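Local structure of zinc finger (CCCH type) motif-containing protein (Toxoplasma gondii, 7NG2) at residues A[104-113]-A[146-156]; A[116-126]-A[133-143]. The protein probably reads N6-methyladenosine in mRNA through its YTH domain and, as a CPSF4 protein, is linked to cleavage and polyadenylation. All blocks are in the same frame, centred on the assembly; numbering follows the deposited sequence. Where two conformers were deposited one is given.

Interaction 1. Residues A[104-113]-A[146-156]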
loop_
_atom_site.group_PDB
_atom_site.type_symbol
_atom_site.label_atom_id
_atom_site.label_comp_id
_atom_site.label_asym_id
_atom_site.label_seq_id
_atom_site.Cartn_x
_atom_site.Cartn_y
_atom_site.Cartn_z
ATOM N N LYS A 104 7.828 0.091 -6.221
ATOM C CA LYS A 104 7.534 0.178 -7.645
ATOM C C LYS A 104 6.577 1.339 -7.853
ATOM O O LYS A 104 5.663 1.536 -7.053
ATOM C CB LYS A 104 6.865 -1.102 -8.160
ATOM C CG LYS A 104 6.619 -1.128 -9.664
ATOM C CD LYS A 104 7.923 -1.135 -10.447
ATOM C CE LYS A 104 7.701 -1.293 -11.942
ATOM N NZ LYS A 104 8.995 -1.575 -12.647
ATOM N N GLN A 105 6.824 2.116 -8.903
ATOM C CA GLN A 105 5.855 3.052 -9.458
ATOM C C GLN A 105 5.498 2.552 -10.849
ATOM O O GLN A 105 6.388 2.283 -11.660
ATOM C CB GLN A 105 6.456 4.451 -9.575
ATOM C CG GLN A 105 6.819 5.081 -8.245
ATOM C CD GLN A 105 7.524 6.412 -8.404
ATOM O OE1 GLN A 105 7.018 7.322 -9.057
ATOM N NE2 GLN A 105 8.692 6.534 -7.793
ATOM N N CYS A 106 4.206 2.427 -11.135
ATOM C CA CYS A 106 3.796 1.829 -12.397
ATOM C C CYS A 106 2.386 2.297 -12.706
ATOM O O CYS A 106 1.768 3.040 -11.940
ATOM C CB CYS A 106 3.773 0.301 -12.301
ATOM S SG CYS A 106 2.671 -0.343 -11.014
ATOM N N LYS A 107 1.875 1.829 -13.835
ATOM C CA LYS A 107 0.470 1.968 -14.186
ATOM C C LYS A 107 -0.049 0.589 -14.551
ATOM O O LYS A 107 0.486 -0.062 -15.455
ATOM C CB LYS A 107 0.302 2.937 -15.356
ATOM C CG LYS A 107 0.919 4.295 -15.091
ATOM C CD LYS A 107 0.162 5.413 -15.770
ATOM C CE LYS A 107 0.813 6.757 -15.482
ATOM N NZ LYS A 107 0.189 7.860 -16.265
ATOM N N ILE A 108 -1.073 0.136 -13.836
ATOM C CA ILE A 108 -1.784 -1.094 -14.175
ATOM C C ILE A 108 -3.249 -0.894 -13.826
ATOM O O ILE A 108 -3.573 -0.366 -12.761
ATOM C CB ILE A 108 -1.178 -2.327 -13.470
ATOM C CG1 ILE A 108 -1.846 -3.615 -13.952
ATOM C CG2 ILE A 108 -1.261 -2.192 -11.949
ATOM C CD1 ILE A 108 -1.103 -4.873 -13.529
ATOM N N GLU A 109 -4.139 -1.275 -14.733
ATOM C CA GLU A 109 -5.569 -1.071 -14.550
ATOM C C GLU A 109 -6.214 -2.329 -13.989
ATOM O O GLU A 109 -5.849 -3.445 -14.371
ATOM C CB GLU A 109 -6.238 -0.724 -15.883
ATOM C CG GLU A 109 -5.697 0.524 -16.557
ATOM C CD GLU A 109 -6.185 1.802 -15.897
ATOM O OE1 GLU A 109 -7.306 1.799 -15.343
ATOM O OE2 GLU A 109 -5.449 2.811 -15.936
ATOM N N PHE A 110 -7.203 -2.142 -13.107
ATOM C CA PHE A 110 -7.973 -3.280 -12.616
ATOM C C PHE A 110 -8.514 -4.107 -13.776
ATOM O O PHE A 110 -8.532 -5.342 -13.719
ATOM C CB PHE A 110 -9.144 -2.799 -11.755
ATOM C CG PHE A 110 -8.738 -2.115 -10.469
ATOM C CD1 PHE A 110 -7.799 -2.673 -9.614
ATOM C CD2 PHE A 110 -9.323 -0.911 -10.110
ATOM C CE1 PHE A 110 -7.450 -2.031 -8.427
ATOM C CE2 PHE A 110 -8.980 -0.266 -8.929
ATOM C CZ PHE A 110 -8.042 -0.829 -8.089
ATOM N N GLU A 111 -8.958 -3.444 -14.843
ATOM C CA GLU A 111 -9.555 -4.173 -15.955
ATOM C C GLU A 111 -8.547 -5.027 -16.715
ATOM O O GLU A 111 -8.953 -5.998 -17.361
ATOM C CB GLU A 111 -10.292 -3.220 -16.889
ATOM C CG GLU A 111 -11.635 -2.782 -16.330
ATOM C CD GLU A 111 -12.592 -2.310 -17.401
ATOM O OE1 GLU A 111 -13.633 -1.716 -17.047
ATOM O OE2 GLU A 111 -12.308 -2.543 -18.593
ATOM N N GLU A 112 -7.252 -4.706 -16.637
ATOM C CA GLU A 112 -6.248 -5.567 -17.251
ATOM C C GLU A 112 -6.129 -6.897 -16.533
ATOM O O GLU A 112 -5.616 -7.859 -17.113
ATOM C CB GLU A 112 -4.879 -4.893 -17.234
ATOM C CG GLU A 112 -4.778 -3.663 -18.095
ATOM C CD GLU A 112 -3.383 -3.086 -18.090
ATOM O OE1 GLU A 112 -2.530 -3.592 -18.849
ATOM O OE2 GLU A 112 -3.135 -2.138 -17.316
ATOM N N LEU A 113 -6.574 -6.972 -15.288
ATOM C CA LEU A 113 -6.519 -8.211 -14.532
ATOM C C LEU A 113 -7.721 -9.106 -14.802
ATOM O O LEU A 113 -7.789 -10.212 -14.261
ATOM C CB LEU A 113 -6.389 -7.900 -13.039
ATOM C CG LEU A 113 -5.250 -6.916 -12.749
ATOM C CD1 LEU A 113 -5.341 -6.360 -11.339
ATOM C CD2 LEU A 113 -3.905 -7.587 -12.972
ATOM N N TRP A 146 3.187 -8.658 -11.112
ATOM C CA TRP A 146 2.730 -8.034 -12.350
ATOM C C TRP A 146 3.065 -6.543 -12.384
ATOM O O TRP A 146 3.466 -6.017 -13.430
ATOM C CB TRP A 146 1.237 -8.283 -12.555
ATOM C CG TRP A 146 0.936 -9.726 -12.824
ATOM C CD1 TRP A 146 1.711 -10.619 -13.530
ATOM C CD2 TRP A 146 -0.221 -10.455 -12.398
ATOM N NE1 TRP A 146 1.100 -11.852 -13.564
ATOM C CE2 TRP A 146 -0.085 -11.777 -12.876
ATOM C CE3 TRP A 146 -1.358 -10.122 -11.650
ATOM C CZ2 TRP A 146 -1.042 -12.758 -12.638
ATOM C CZ3 TRP A 146 -2.309 -11.102 -11.416
ATOM C CH2 TRP A 146 -2.143 -12.404 -11.904
ATOM N N MET A 147 2.931 -5.850 -11.246
ATOM C CA MET A 147 3.348 -4.449 -11.189
ATOM C C MET A 147 4.845 -4.316 -11.435
ATOM O O MET A 147 5.288 -3.437 -12.189
ATOM C CB MET A 147 2.978 -3.824 -9.840
ATOM C CG MET A 147 1.504 -3.495 -9.695
ATOM S SD MET A 147 1.161 -2.405 -8.299
ATOM C CE MET A 147 0.445 -3.528 -7.127
ATOM N N SER A 148 5.644 -5.173 -10.796
ATOM C CA SER A 148 7.090 -5.063 -10.936
ATOM C C SER A 148 7.533 -5.250 -12.381
ATOM O O SER A 148 8.514 -4.628 -12.808
ATOM C CB SER A 148 7.786 -6.063 -10.019
ATOM O OG SER A 148 7.553 -5.734 -8.668
ATOM N N GLN A 149 6.804 -6.071 -13.156
ATOM C CA GLN A 149 7.165 -6.325 -14.554
ATOM C C GLN A 149 6.876 -5.140 -15.464
ATOM O O GLN A 149 7.446 -5.064 -16.559
ATOM C CB GLN A 149 6.396 -7.529 -15.103
ATOM C CG GLN A 149 6.730 -8.797 -14.393
ATOM C CD GLN A 149 5.893 -9.967 -14.846
ATOM O OE1 GLN A 149 4.898 -9.815 -15.562
ATOM N NE2 GLN A 149 6.297 -11.145 -14.434
ATOM N N ARG A 150 5.985 -4.241 -15.055
ATOM C CA ARG A 150 5.655 -3.078 -15.854
ATOM C C ARG A 150 6.845 -2.126 -15.880
ATOM O O ARG A 150 7.706 -2.170 -14.995
ATOM C CB ARG A 150 4.464 -2.349 -15.230
ATOM C CG ARG A 150 3.151 -3.107 -15.304
ATOM C CD ARG A 150 2.642 -3.155 -16.727
ATOM N NE ARG A 150 1.540 -4.098 -16.883
ATOM C CZ ARG A 150 0.283 -3.744 -17.122
ATOM N NH1 ARG A 150 -0.041 -2.460 -17.232
ATOM N NH2 ARG A 150 -0.651 -4.676 -17.255
ATOM N N PRO A 151 6.915 -1.243 -16.876
ATOM C CA PRO A 151 7.936 -0.192 -16.838
ATOM C C PRO A 151 7.760 0.668 -15.598
ATOM O O PRO A 151 6.644 0.923 -15.140
ATOM C CB PRO A 151 7.674 0.612 -18.118
ATOM C CG PRO A 151 6.890 -0.297 -19.002
ATOM C CD PRO A 151 6.085 -1.174 -18.091
ATOM N N SER A 152 8.881 1.081 -15.026
ATOM C CA SER A 152 8.825 1.999 -13.902
ATOM C C SER A 152 8.414 3.380 -14.395
ATOM O O SER A 152 8.945 3.887 -15.386
ATOM C CB SER A 152 10.193 2.068 -13.232
ATOM O OG SER A 152 10.388 0.950 -12.376
ATOM N N GLU A 153 7.468 3.986 -13.699
ATOM C CA GLU A 153 7.051 5.355 -13.951
ATOM C C GLU A 153 7.777 6.282 -12.986
ATOM O O GLU A 153 8.191 5.873 -11.899
ATOM C CB GLU A 153 5.545 5.487 -13.731
ATOM C CG GLU A 153 4.714 4.521 -14.544
ATOM C CD GLU A 153 4.665 4.885 -16.014
ATOM O OE1 GLU A 153 4.791 6.086 -16.335
ATOM O OE2 GLU A 153 4.500 3.969 -16.846
ATOM N N ASP A 154 7.963 7.529 -13.406
ATOM C CA ASP A 154 8.497 8.573 -12.536
ATOM C C ASP A 154 7.327 9.510 -12.266
ATOM O O ASP A 154 7.177 10.555 -12.896
ATOM C CB ASP A 154 9.679 9.297 -13.177
ATOM C CG ASP A 154 10.393 10.231 -12.210
ATOM O OD1 ASP A 154 9.843 10.524 -11.127
ATOM O OD2 ASP A 154 11.515 10.671 -12.536
ATOM N N LEU A 155 6.485 9.112 -11.313
ATOM C CA LEU A 155 5.216 9.794 -11.110
ATOM C C LEU A 155 5.399 11.238 -10.662
ATOM O O LEU A 155 4.488 12.051 -10.852
ATOM C CB LEU A 155 4.344 8.999 -10.132
ATOM C CG LEU A 155 3.992 7.571 -10.571
ATOM C CD1 LEU A 155 3.404 6.775 -9.409
ATOM C CD2 LEU A 155 3.041 7.574 -11.765
ATOM N N LEU A 156 6.558 11.582 -10.097
ATOM C CA LEU A 156 6.807 12.967 -9.706
ATOM C C LEU A 156 7.198 13.842 -10.890
ATOM O O LEU A 156 7.008 15.061 -10.839
ATOM C CB LEU A 156 7.897 13.040 -8.632
ATOM C CG LEU A 156 7.630 12.311 -7.317
ATOM C CD1 LEU A 156 8.765 12.538 -6.327
ATOM C CD2 LEU A 156 6.306 12.758 -6.731
HETATM O O HOH W 1 9.553 1.996 -9.891
HETATM O O HOH W 2 8.802 9.709 -8.834
HETATM O O HOH W 3 3.988 1.282 -15.846
#
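Cys-106 and Ile-108 of strand 98-109 meet Met-147 of helix 137-149 in the tightly packed part of this contact. The sulfur of Cys-106 lies 3.6 Å from Met-147 CG, and Ile-108 crosses the methionine at about a right angle, its CG2 touching the same carbon; Phe-68 of the adjacent strand also packs on Met-147 and Ile-108. Beside this packing lies a second tight region, held by polar bonds. Lys-104 bends at chi2 (65°), and its ammonium donates to three acceptors where the helix gives way to the tail: Ser-148 O, Arg-150 O (Lys-104 NZ to Arg-150 O 2.7 Å) and Ser-152 OG. Glu-153 N bonds to Gln-105 O at 2.9 Å and 170°, and Leu-155 N to Gln-105 OE1. The exposed rim is looser. There a water joins Lys-107 N, Pro-151 O and Glu-153 OE2, and Arg-150, one guanidinium face over Ile-108 CG1, holds Glu-112 in an end-on salt bridge. Arg-150 NH2 is 2.7 Å from Glu-112 OE1 but meets it from above the carboxylate plane; Arg-150 NH1 reaches Glu-112 OE2 on its syn side, and the two planes are 51° apart. Glu-109 N also donates to Glu-112 OE2, fixing the carboxylate from its own segment. The last turn of helix 137-149 thus packs on a strand of the mixed sheet, as in the alpha/beta YTH fold; in this protein the following segment runs on along the same strand.

Interaction 2. Residues A[116-126]-A[133-143]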
loop_
_atom_site.group_PDB
_atom_site.type_symbol
_atom_site.label_atom_id
_atom_site.label_comp_id
_atom_site.label_asym_id
_atom_site.label_seq_id
_atom_site.Cartn_x
_atom_site.Cartn_y
_atom_site.Cartn_z
ATOM N N VAL A 116 -11.028 -10.600 -11.544
ATOM C CA VAL A 116 -10.334 -10.911 -10.297
ATOM C C VAL A 116 -11.232 -10.522 -9.140
ATOM O O VAL A 116 -11.661 -9.364 -9.039
ATOM C CB VAL A 116 -8.968 -10.207 -10.194
ATOM C CG1 VAL A 116 -8.371 -10.425 -8.818
ATOM C CG2 VAL A 116 -8.034 -10.736 -11.251
ATOM N N THR A 117 -11.515 -11.481 -8.264
ATOM C CA THR A 117 -12.257 -11.216 -7.047
ATOM C C THR A 117 -11.388 -11.546 -5.842
ATOM O O THR A 117 -10.428 -12.320 -5.925
ATOM C CB THR A 117 -13.557 -12.024 -6.991
ATOM O OG1 THR A 117 -13.260 -13.418 -7.116
ATOM C CG2 THR A 117 -14.483 -11.605 -8.125
ATOM N N ASN A 118 -11.734 -10.938 -4.718
ATOM C CA ASN A 118 -10.973 -11.117 -3.492
ATOM C C ASN A 118 -11.779 -11.973 -2.528
ATOM O O ASN A 118 -12.760 -11.480 -1.948
ATOM C CB ASN A 118 -10.694 -9.747 -2.878
ATOM C CG ASN A 118 -9.841 -9.832 -1.638
ATOM O OD1 ASN A 118 -9.538 -10.921 -1.146
ATOM N ND2 ASN A 118 -9.453 -8.676 -1.117
ATOM N N PRO A 119 -11.393 -13.234 -2.293
ATOM C CA PRO A 119 -12.163 -14.083 -1.372
ATOM C C PRO A 119 -12.127 -13.608 0.062
ATOM O O PRO A 119 -12.950 -14.061 0.867
ATOM C CB PRO A 119 -11.496 -15.457 -1.515
ATOM C CG PRO A 119 -10.100 -15.143 -1.920
ATOM C CD PRO A 119 -10.196 -13.921 -2.808
ATOM N N TRP A 120 -11.203 -12.718 0.406
ATOM C CA TRP A 120 -11.145 -12.131 1.734
ATOM C C TRP A 120 -11.993 -10.875 1.844
ATOM O O TRP A 120 -12.104 -10.311 2.937
ATOM C CB TRP A 120 -9.692 -11.824 2.106
ATOM C CG TRP A 120 -8.848 -13.045 2.325
ATOM C CD1 TRP A 120 -9.175 -14.343 2.047
ATOM C CD2 TRP A 120 -7.530 -13.073 2.875
ATOM N NE1 TRP A 120 -8.136 -15.176 2.393
ATOM C CE2 TRP A 120 -7.115 -14.419 2.907
ATOM C CE3 TRP A 120 -6.660 -12.089 3.348
ATOM C CZ2 TRP A 120 -5.867 -14.804 3.399
ATOM C CZ3 TRP A 120 -5.419 -12.468 3.829
ATOM C CH2 TRP A 120 -5.033 -13.814 3.848
ATOM N N ASN A 121 -12.595 -10.436 0.742
ATOM C CA ASN A 121 -13.481 -9.279 0.694
ATOM C C ASN A 121 -14.787 -9.649 0.002
ATOM O O ASN A 121 -15.228 -8.998 -0.947
ATOM C CB ASN A 121 -12.801 -8.099 0.006
ATOM C CG ASN A 121 -13.591 -6.816 0.135
ATOM O OD1 ASN A 121 -14.230 -6.568 1.157
ATOM N ND2 ASN A 121 -13.565 -6.000 -0.909
ATOM N N ASP A 122 -15.408 -10.735 0.470
ATOM C CA ASP A 122 -16.728 -11.171 0.007
ATOM C C ASP A 122 -16.757 -11.507 -1.481
ATOM O O ASP A 122 -17.798 -11.374 -2.130
ATOM C CB ASP A 122 -17.830 -10.166 0.359
ATOM C CG ASP A 122 -18.090 -10.088 1.845
ATOM O OD1 ASP A 122 -18.161 -11.155 2.489
ATOM O OD2 ASP A 122 -18.226 -8.962 2.366
ATOM N N ASP A 123 -15.629 -11.956 -2.031
ATOM C CA ASP A 123 -15.525 -12.286 -3.453
ATOM C C ASP A 123 -15.850 -11.088 -4.342
ATOM O O ASP A 123 -16.333 -11.246 -5.463
ATOM C CB ASP A 123 -16.379 -13.503 -3.828
ATOM C CG ASP A 123 -16.068 -14.705 -2.973
ATOM O OD1 ASP A 123 -14.897 -15.135 -2.971
ATOM O OD2 ASP A 123 -16.991 -15.215 -2.301
ATOM N N LEU A 124 -15.589 -9.887 -3.844
ATOM C CA LEU A 124 -15.880 -8.680 -4.595
ATOM C C LEU A 124 -14.772 -8.419 -5.611
ATOM O O LEU A 124 -13.629 -8.848 -5.415
ATOM C CB LEU A 124 -15.978 -7.490 -3.648
ATOM C CG LEU A 124 -17.289 -7.356 -2.876
ATOM C CD1 LEU A 124 -17.176 -6.259 -1.830
ATOM C CD2 LEU A 124 -18.445 -7.080 -3.826
ATOM N N PRO A 125 -15.088 -7.725 -6.704
ATOM C CA PRO A 125 -14.046 -7.368 -7.670
ATOM C C PRO A 125 -12.971 -6.527 -7.003
ATOM O O PRO A 125 -13.238 -5.760 -6.079
ATOM C CB PRO A 125 -14.802 -6.554 -8.729
ATOM C CG PRO A 125 -16.233 -6.944 -8.567
ATOM C CD PRO A 125 -16.413 -7.229 -7.112
ATOM N N LEU A 126 -11.740 -6.693 -7.487
ATOM C CA LEU A 126 -10.610 -5.936 -6.963
ATOM C C LEU A 126 -10.882 -4.439 -6.992
ATOM O O LEU A 126 -10.468 -3.707 -6.083
ATOM C CB LEU A 126 -9.398 -6.248 -7.830
ATOM C CG LEU A 126 -8.004 -6.140 -7.246
ATOM C CD1 LEU A 126 -7.905 -6.805 -5.876
ATOM C CD2 LEU A 126 -7.061 -6.785 -8.231
ATOM N N THR A 133 -8.169 -2.782 2.645
ATOM C CA THR A 133 -8.611 -4.130 2.324
ATOM C C THR A 133 -7.404 -5.053 2.172
ATOM O O THR A 133 -6.484 -4.760 1.412
ATOM C CB THR A 133 -9.400 -4.112 1.013
ATOM O OG1 THR A 133 -10.619 -3.371 1.178
ATOM C CG2 THR A 133 -9.733 -5.530 0.566
ATOM N N GLU A 134 -7.433 -6.188 2.865
ATOM C CA GLU A 134 -6.359 -7.166 2.743
ATOM C C GLU A 134 -6.647 -8.137 1.605
ATOM O O GLU A 134 -7.799 -8.506 1.361
ATOM C CB GLU A 134 -6.156 -7.946 4.048
ATOM C CG GLU A 134 -4.836 -8.700 4.072
ATOM C CD GLU A 134 -4.456 -9.292 5.417
ATOM O OE1 GLU A 134 -5.201 -9.140 6.410
ATOM O OE2 GLU A 134 -3.391 -9.944 5.469
ATOM N N VAL A 135 -5.607 -8.489 0.851
ATOM C CA VAL A 135 -5.757 -9.531 -0.167
ATOM C C VAL A 135 -4.971 -10.771 0.238
ATOM O O VAL A 135 -3.957 -10.677 0.938
ATOM C CB VAL A 135 -5.375 -9.064 -1.584
ATOM C CG1 VAL A 135 -6.288 -7.946 -2.061
ATOM C CG2 VAL A 135 -3.914 -8.674 -1.650
ATOM N N PRO A 136 -5.408 -11.950 -0.186
ATOM C CA PRO A 136 -4.690 -13.191 0.153
ATOM C C PRO A 136 -3.296 -13.188 -0.444
ATOM O O PRO A 136 -3.031 -12.497 -1.442
ATOM C CB PRO A 136 -5.552 -14.289 -0.495
ATOM C CG PRO A 136 -6.878 -13.659 -0.750
ATOM C CD PRO A 136 -6.630 -12.203 -0.970
ATOM N N PRO A 137 -2.369 -13.950 0.139
ATOM C CA PRO A 137 -0.975 -13.865 -0.310
ATOM C C PRO A 137 -0.749 -14.314 -1.746
ATOM O O PRO A 137 0.103 -13.727 -2.424
ATOM C CB PRO A 137 -0.225 -14.749 0.697
ATOM C CG PRO A 137 -1.265 -15.698 1.217
ATOM C CD PRO A 137 -2.534 -14.887 1.266
ATOM N N ALA A 138 -1.478 -15.322 -2.247
ATOM C CA ALA A 138 -1.258 -15.722 -3.635
ATOM C C ALA A 138 -1.612 -14.590 -4.593
ATOM O O ALA A 138 -0.847 -14.281 -5.513
ATOM C CB ALA A 138 -2.023 -17.003 -3.978
ATOM N N LEU A 139 -2.762 -13.945 -4.378
ATOM C CA LEU A 139 -3.143 -12.812 -5.214
ATOM C C LEU A 139 -2.230 -11.616 -4.976
ATOM O O LEU A 139 -1.769 -10.983 -5.932
ATOM C CB LEU A 139 -4.602 -12.443 -4.955
ATOM C CG LEU A 139 -5.146 -11.192 -5.647
ATOM C CD1 LEU A 139 -4.994 -11.256 -7.164
ATOM C CD2 LEU A 139 -6.600 -10.975 -5.240
ATOM N N GLY A 140 -1.941 -11.302 -3.712
ATOM C CA GLY A 140 -1.074 -10.167 -3.423
ATOM C C GLY A 140 0.288 -10.315 -4.061
ATOM O O GLY A 140 0.818 -9.373 -4.658
ATOM N N SER A 141 0.877 -11.506 -3.953
ATOM C CA SER A 141 2.180 -11.740 -4.556
ATOM C C SER A 141 2.129 -11.533 -6.065
ATOM O O SER A 141 3.024 -10.911 -6.646
ATOM C CB SER A 141 2.652 -13.154 -4.210
ATOM O OG SER A 141 3.854 -13.467 -4.884
ATOM N N LEU A 142 1.077 -12.037 -6.713
ATOM C CA LEU A 142 0.953 -11.885 -8.157
ATOM C C LEU A 142 0.733 -10.432 -8.559
ATOM O O LEU A 142 1.309 -9.972 -9.550
ATOM C CB LEU A 142 -0.168 -12.782 -8.675
ATOM C CG LEU A 142 0.270 -14.245 -8.820
ATOM C CD1 LEU A 142 -0.902 -15.125 -9.195
ATOM C CD2 LEU A 142 1.384 -14.350 -9.847
ATOM N N LEU A 143 -0.068 -9.683 -7.795
ATOM C CA LEU A 143 -0.247 -8.269 -8.111
ATOM C C LEU A 143 1.076 -7.529 -8.047
ATOM O O LEU A 143 1.398 -6.719 -8.922
ATOM C CB LEU A 143 -1.255 -7.629 -7.156
ATOM C CG LEU A 143 -2.707 -8.105 -7.271
ATOM C CD1 LEU A 143 -3.543 -7.479 -6.173
ATOM C CD2 LEU A 143 -3.290 -7.765 -8.626
HETATM O O HOH W 4 -9.913 -8.357 3.232
#
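This is a partly buried contact of mixed character, in which the hairpin formed by the short strands 117-118 and 124-125 packs on edge strand 134-135 and the start of helix 137-149. Its most distinct element is a CH-pi contact between Trp-120 and Pro-136: Pro-136 CG stands 3.5 Å from the centroid of the five-membered ring of Trp-120, only 1° off the ring normal. The indole thus lies flat across the proline at the N-cap position of the helix, and its far end reaches Pro-137, whose CD is 3.8 Å from Trp-120 CH2. At the ring edge stands Glu-134, its carboxylate nearly perpendicular to the indole; Glu-134 OE2 also forms a salt bridge with Arg-15, so the acid joins the hairpin side to strand 14-21.

Asn-118 supplies the polar link. With CG anti to the backbone N (chi1 -177°), its amide extends to the edge strand, and Asn-118 ND2 donates to Glu-134 O at 3.0 Å and 176°, the acceptor lying in the amide plane. The other end of the amide turns back: Asn-118 OD1 accepts from Trp-120 N, 2.9 Å away, closing an Asx turn that ties the tryptophan backbone to the asparagine bonded across the contact. A water bridges Glu-134 O to Trp-120 O, giving the strand carbonyl a second donor.

Beside this polar link the contact is aliphatic. Val-116 CG1 and Leu-139 CD1 meet tip to tip at 3.9 Å, and CD2 of the buried Leu-126 packs on CD2 of Leu-143, also buried, one helical turn further on. Together these features describe a beta-hairpin whose Asx-turn asparagine bonds through ND2 to the edge strand, with a proline-tryptophan CH-pi contact covering the passage from edge strand to C-terminal helix in this YTH domain.

Overall arrangement
Helix 137-149 is common to both contacts: interaction 2 holds its beginning and interaction 1 its end, their centres about 18 Å apart. Along the chain, interaction 2 is nested within the loop that interaction 1 closes. Both reach the same mixed sheet, through strand 98-109 in interaction 1 and edge strand 134-135 in interaction 2. The former is a surface contact dominated by charged groups, backbone bonds and waters; the latter is partly buried, with ring and aliphatic packing around one direct hydrogen bond. They join at Leu-113, whose CD1 lies 3.6 Å from Leu-126 CD2 and also packs on Leu-143, continuing the apolar layer between them.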